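Local coordinates for protein-glutamine gamma-glutamyltransferase 2 (Pagrus major, PDB 1G0D), which probably cross-links proteins in a calcium-dependent reaction, joining peptide-bound glutamines to the amino groups of lysines or to small primary amines, at residues F620-I633 with K644-T656. Sequence-based numbering, arbitrary orientation.
Sequences FTLEGAGLLSATQI and KVSVKLSFSPMRT
G626 O, at the tip of the hairpin F620-I633, accepts both M654 N (2.9 Å) and R655 N (3.0 Å), pinning the hairpin to the loop that follows strand 644-651. The axes of the short segments 630-633 and 644-651 approach to 8.2 Å, their N-to-C directions 138° apart. The R655 bond lies in the carbonyl plane on a lone pair; M654 N sits above that plane. Within the hairpin, L627 N and L628 N both donate to G624 O, which makes a classic beta bulge. Away from the tip the two layers meet through apolar side chains. V647 CG2 stands over one face of the F620 ring, 3.5 Å from its centroid, while V645 CG1 lies at the ring edge, 4.0 Å from F620 CE2. Without the F620 ring, as with an alanine here, V647 CG2 would probably lose the face it rests on and a gap open between the sheets. L649 CD1 wedges between T631 CG2 (3.5 Å) and L622 CG (3.7 Å). L628 sends CD2 over a face of the F651 ring, 3.7 Å from its centroid; a chi1 of 70°, with F651 CG between backbone N and carbonyl carbon, turns that face to the leucine. M654, bent at chi3, brings CE against the L627 carbonyl. R655 lies beside G626, with NH2 salt-bridged to E181 and NH1 to E158 and E26. The contact is the face-to-face packing of a beta sandwich in the C-terminal Ig-like domain: strand 644-651 pairs with 601-608 in one sheet; in the other, 619-624 pairs with 659-666 and 628-634 forms the edge.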
loop_
_atom_site.group_PDB
_atom_site.type_symbol
_atom_site.label_atom_id
_atom_site.label_comp_id
_atom_site.label_asym_id
_atom_site.label_seq_id
_atom_site.Cartn_x
_atom_site.Cartn_y
_atom_site.Cartn_z
ATOM N N PHE A 620 -15.250 -18.680 -0.544
ATOM C CA PHE A 620 -15.586 -17.271 -0.467
ATOM C C PHE A 620 -14.918 -16.873 0.854
ATOM O O PHE A 620 -14.967 -17.644 1.815
ATOM C CB PHE A 620 -17.100 -17.092 -0.351
ATOM C CG PHE A 620 -17.844 -17.260 -1.642
ATOM C CD1 PHE A 620 -17.968 -16.204 -2.525
ATOM C CD2 PHE A 620 -18.413 -18.478 -1.978
ATOM C CE1 PHE A 620 -18.661 -16.359 -3.745
ATOM C CE2 PHE A 620 -19.103 -18.649 -3.183
ATOM C CZ PHE A 620 -19.223 -17.590 -4.064
ATOM N N THR A 621 -14.260 -15.715 0.902
ATOM C CA THR A 621 -13.640 -15.236 2.150
ATOM C C THR A 621 -14.228 -13.868 2.398
ATOM O O THR A 621 -14.189 -13.031 1.502
ATOM C CB THR A 621 -12.142 -15.054 2.025
ATOM O OG1 THR A 621 -11.569 -16.223 1.421
ATOM C CG2 THR A 621 -11.534 -14.784 3.396
ATOM N N LEU A 622 -14.773 -13.625 3.590
ATOM C CA LEU A 622 -15.401 -12.333 3.872
ATOM C C LEU A 622 -14.752 -11.575 5.018
ATOM O O LEU A 622 -14.345 -12.170 6.006
ATOM C CB LEU A 622 -16.879 -12.506 4.226
ATOM C CG LEU A 622 -17.965 -13.294 3.493
ATOM C CD1 LEU A 622 -19.073 -12.344 3.112
ATOM C CD2 LEU A 622 -17.440 -13.971 2.292
ATOM N N GLU A 623 -14.651 -10.255 4.894
ATOM C CA GLU A 623 -14.083 -9.459 5.968
ATOM C C GLU A 623 -14.476 -7.997 5.850
ATOM O O GLU A 623 -14.851 -7.524 4.776
ATOM C CB GLU A 623 -12.577 -9.571 5.961
ATOM C CG GLU A 623 -11.951 -8.583 5.043
ATOM C CD GLU A 623 -10.479 -8.459 5.279
ATOM O OE1 GLU A 623 -10.078 -8.230 6.442
ATOM O OE2 GLU A 623 -9.722 -8.604 4.298
ATOM N N GLY A 624 -14.381 -7.283 6.970
ATOM C CA GLY A 624 -14.698 -5.869 6.974
ATOM C C GLY A 624 -14.263 -5.236 8.282
ATOM O O GLY A 624 -14.563 -5.791 9.335
ATOM N N ALA A 625 -13.523 -4.119 8.223
ATOM C CA ALA A 625 -13.082 -3.406 9.424
ATOM C C ALA A 625 -14.382 -3.088 10.127
ATOM O O ALA A 625 -15.294 -2.546 9.499
ATOM C CB ALA A 625 -12.382 -2.102 9.047
ATOM N N GLY A 626 -14.499 -3.457 11.397
ATOM C CA GLY A 626 -15.723 -3.151 12.113
ATOM C C GLY A 626 -16.929 -4.029 11.847
ATOM O O GLY A 626 -17.922 -3.915 12.569
ATOM N N LEU A 627 -16.872 -4.880 10.816
ATOM C CA LEU A 627 -17.968 -5.816 10.473
ATOM C C LEU A 627 -17.559 -7.252 10.900
ATOM O O LEU A 627 -18.198 -7.847 11.760
ATOM C CB LEU A 627 -18.279 -5.789 8.967
ATOM C CG LEU A 627 -18.931 -4.525 8.389
ATOM C CD1 LEU A 627 -19.462 -4.788 6.964
ATOM C CD2 LEU A 627 -20.056 -4.079 9.314
ATOM N N LEU A 628 -16.517 -7.817 10.277
ATOM C CA LEU A 628 -15.996 -9.132 10.659
ATOM C C LEU A 628 -14.580 -9.399 10.219
ATOM O O LEU A 628 -14.067 -8.806 9.269
ATOM C CB LEU A 628 -16.836 -10.294 10.151
ATOM C CG LEU A 628 -17.514 -10.503 8.798
ATOM C CD1 LEU A 628 -16.585 -10.522 7.691
ATOM C CD2 LEU A 628 -18.194 -11.857 8.814
ATOM N N SER A 629 -13.932 -10.292 10.936
ATOM C CA SER A 629 -12.583 -10.701 10.563
ATOM C C SER A 629 -12.673 -11.767 9.437
ATOM O O SER A 629 -13.631 -12.542 9.391
ATOM C CB SER A 629 -11.911 -11.263 11.780
ATOM O OG SER A 629 -12.699 -10.907 12.893
ATOM N N ALA A 630 -11.702 -11.800 8.528
ATOM C CA ALA A 630 -11.756 -12.746 7.409
ATOM C C ALA A 630 -12.432 -14.050 7.801
ATOM O O ALA A 630 -12.062 -14.693 8.784
ATOM C CB ALA A 630 -10.400 -13.028 6.911
ATOM N N THR A 631 -13.428 -14.437 7.015
ATOM C CA THR A 631 -14.192 -15.640 7.284
ATOM C C THR A 631 -14.461 -16.379 5.996
ATOM O O THR A 631 -14.816 -15.758 5.009
ATOM C CB THR A 631 -15.510 -15.269 7.908
ATOM O OG1 THR A 631 -15.265 -14.603 9.153
ATOM C CG2 THR A 631 -16.338 -16.493 8.131
ATOM N N GLN A 632 -14.306 -17.697 6.003
ATOM C CA GLN A 632 -14.536 -18.471 4.788
ATOM C C GLN A 632 -15.834 -19.279 4.653
ATOM O O GLN A 632 -16.373 -19.799 5.618
ATOM C CB GLN A 632 -13.362 -19.412 4.559
ATOM C CG GLN A 632 -12.136 -18.737 3.983
ATOM C CD GLN A 632 -10.993 -19.708 3.763
ATOM O OE1 GLN A 632 -10.009 -19.390 3.086
ATOM N NE2 GLN A 632 -11.113 -20.905 4.341
ATOM N N ILE A 633 -16.330 -19.354 3.424
ATOM C CA ILE A 633 -17.510 -20.141 3.077
ATOM C C ILE A 633 -17.058 -21.053 1.935
ATOM O O ILE A 633 -16.771 -20.571 0.834
ATOM C CB ILE A 633 -18.643 -19.304 2.507
ATOM C CG1 ILE A 633 -18.880 -18.082 3.391
ATOM C CG2 ILE A 633 -19.871 -20.199 2.311
ATOM C CD1 ILE A 633 -19.949 -17.198 2.867
ATOM N N LYS A 644 -24.893 -20.501 -11.669
ATOM C CA LYS A 644 -24.866 -19.488 -10.613
ATOM C C LYS A 644 -24.507 -20.060 -9.242
ATOM O O LYS A 644 -25.042 -21.087 -8.837
ATOM C CB LYS A 644 -26.213 -18.760 -10.502
ATOM C CG LYS A 644 -26.264 -17.717 -9.370
ATOM C CD LYS A 644 -27.630 -17.054 -9.241
ATOM C CE LYS A 644 -27.913 -16.102 -10.427
ATOM N NZ LYS A 644 -29.320 -15.549 -10.488
ATOM N N VAL A 645 -23.591 -19.378 -8.548
ATOM C CA VAL A 645 -23.119 -19.749 -7.214
ATOM C C VAL A 645 -23.757 -18.821 -6.223
ATOM O O VAL A 645 -23.947 -17.643 -6.508
ATOM C CB VAL A 645 -21.620 -19.556 -7.081
ATOM C CG1 VAL A 645 -21.070 -20.514 -6.074
ATOM C CG2 VAL A 645 -20.970 -19.754 -8.401
ATOM N N SER A 646 -24.093 -19.327 -5.050
ATOM C CA SER A 646 -24.728 -18.460 -4.067
ATOM C C SER A 646 -24.559 -18.945 -2.651
ATOM O O SER A 646 -25.064 -20.014 -2.322
ATOM C CB SER A 646 -26.229 -18.335 -4.348
ATOM O OG SER A 646 -26.494 -18.276 -5.746
ATOM N N VAL A 647 -23.846 -18.163 -1.827
ATOM C CA VAL A 647 -23.639 -18.475 -0.401
ATOM C C VAL A 647 -24.152 -17.314 0.443
ATOM O O VAL A 647 -24.668 -16.304 -0.085
ATOM C CB VAL A 647 -22.167 -18.609 0.008
ATOM C CG1 VAL A 647 -21.728 -20.022 -0.109
ATOM C CG2 VAL A 647 -21.306 -17.670 -0.814
ATOM N N LYS A 648 -23.998 -17.472 1.760
ATOM C CA LYS A 648 -24.384 -16.457 2.705
ATOM C C LYS A 648 -23.739 -16.799 4.015
ATOM O O LYS A 648 -23.432 -17.944 4.275
ATOM C CB LYS A 648 -25.891 -16.391 2.846
ATOM C CG LYS A 648 -26.560 -17.707 2.889
ATOM C CD LYS A 648 -26.779 -18.116 4.307
ATOM C CE LYS A 648 -28.009 -18.973 4.401
ATOM N NZ LYS A 648 -29.146 -18.417 3.594
ATOM N N LEU A 649 -23.534 -15.788 4.840
ATOM C CA LEU A 649 -22.871 -15.936 6.134
ATOM C C LEU A 649 -23.651 -15.080 7.140
ATOM O O LEU A 649 -24.236 -14.067 6.768
ATOM C CB LEU A 649 -21.447 -15.371 6.017
ATOM C CG LEU A 649 -20.191 -15.917 6.723
ATOM C CD1 LEU A 649 -19.107 -14.832 6.700
ATOM C CD2 LEU A 649 -20.477 -16.345 8.157
ATOM N N SER A 650 -23.676 -15.468 8.405
ATOM C CA SER A 650 -24.354 -14.648 9.395
ATOM C C SER A 650 -23.297 -14.125 10.313
ATOM O O SER A 650 -22.320 -14.825 10.566
ATOM C CB SER A 650 -25.314 -15.459 10.217
ATOM O OG SER A 650 -26.629 -14.969 10.036
ATOM N N PHE A 651 -23.458 -12.892 10.788
ATOM C CA PHE A 651 -22.491 -12.313 11.711
ATOM C C PHE A 651 -23.065 -11.046 12.349
ATOM O O PHE A 651 -24.087 -10.521 11.889
ATOM C CB PHE A 651 -21.161 -12.039 10.996
ATOM C CG PHE A 651 -21.221 -10.922 10.005
ATOM C CD1 PHE A 651 -21.719 -11.139 8.731
ATOM C CD2 PHE A 651 -20.811 -9.640 10.356
ATOM C CE1 PHE A 651 -21.814 -10.089 7.826
ATOM C CE2 PHE A 651 -20.908 -8.600 9.456
ATOM C CZ PHE A 651 -21.413 -8.825 8.195
ATOM N N SER A 652 -22.430 -10.580 13.424
ATOM C CA SER A 652 -22.899 -9.398 14.141
ATOM C C SER A 652 -21.856 -8.275 14.096
ATOM O O SER A 652 -20.801 -8.380 14.732
ATOM C CB SER A 652 -23.188 -9.781 15.593
ATOM O OG SER A 652 -24.396 -10.527 15.701
ATOM N N PRO A 653 -22.152 -7.165 13.382
ATOM C CA PRO A 653 -21.144 -6.105 13.338
ATOM C C PRO A 653 -20.482 -5.838 14.705
ATOM O O PRO A 653 -21.043 -6.135 15.755
ATOM C CB PRO A 653 -21.915 -4.921 12.770
ATOM C CG PRO A 653 -22.948 -5.561 11.898
ATOM C CD PRO A 653 -23.372 -6.794 12.642
ATOM N N MET A 654 -19.262 -5.323 14.686
ATOM C CA MET A 654 -18.560 -5.078 15.915
ATOM C C MET A 654 -18.565 -3.615 16.299
ATOM O O MET A 654 -18.632 -3.271 17.468
ATOM C CB MET A 654 -17.137 -5.573 15.773
ATOM C CG MET A 654 -17.055 -7.055 15.749
ATOM S SD MET A 654 -15.410 -7.644 15.368
ATOM C CE MET A 654 -15.160 -7.052 13.620
ATOM N N ARG A 655 -18.463 -2.740 15.318
ATOM C CA ARG A 655 -18.476 -1.312 15.588
ATOM C C ARG A 655 -19.517 -0.638 14.689
ATOM O O ARG A 655 -19.948 -1.149 13.643
ATOM C CB ARG A 655 -17.086 -0.692 15.340
ATOM C CG ARG A 655 -15.988 -1.029 16.370
ATOM C CD ARG A 655 -14.663 -0.355 15.997
ATOM N NE ARG A 655 -13.909 -1.105 14.990
ATOM C CZ ARG A 655 -13.125 -0.559 14.063
ATOM N NH1 ARG A 655 -12.981 0.747 14.003
ATOM N NH2 ARG A 655 -12.468 -1.321 13.202
ATOM N N THR A 656 -19.930 0.538 15.107
ATOM C CA THR A 656 -20.931 1.250 14.365
ATOM C C THR A 656 -20.248 2.090 13.306
ATOM O O THR A 656 -19.033 2.229 13.328
ATOM C CB THR A 656 -21.765 2.084 15.342
ATOM O OG1 THR A 656 -22.603 2.962 14.596
ATOM C CG2 THR A 656 -20.869 2.873 16.311
#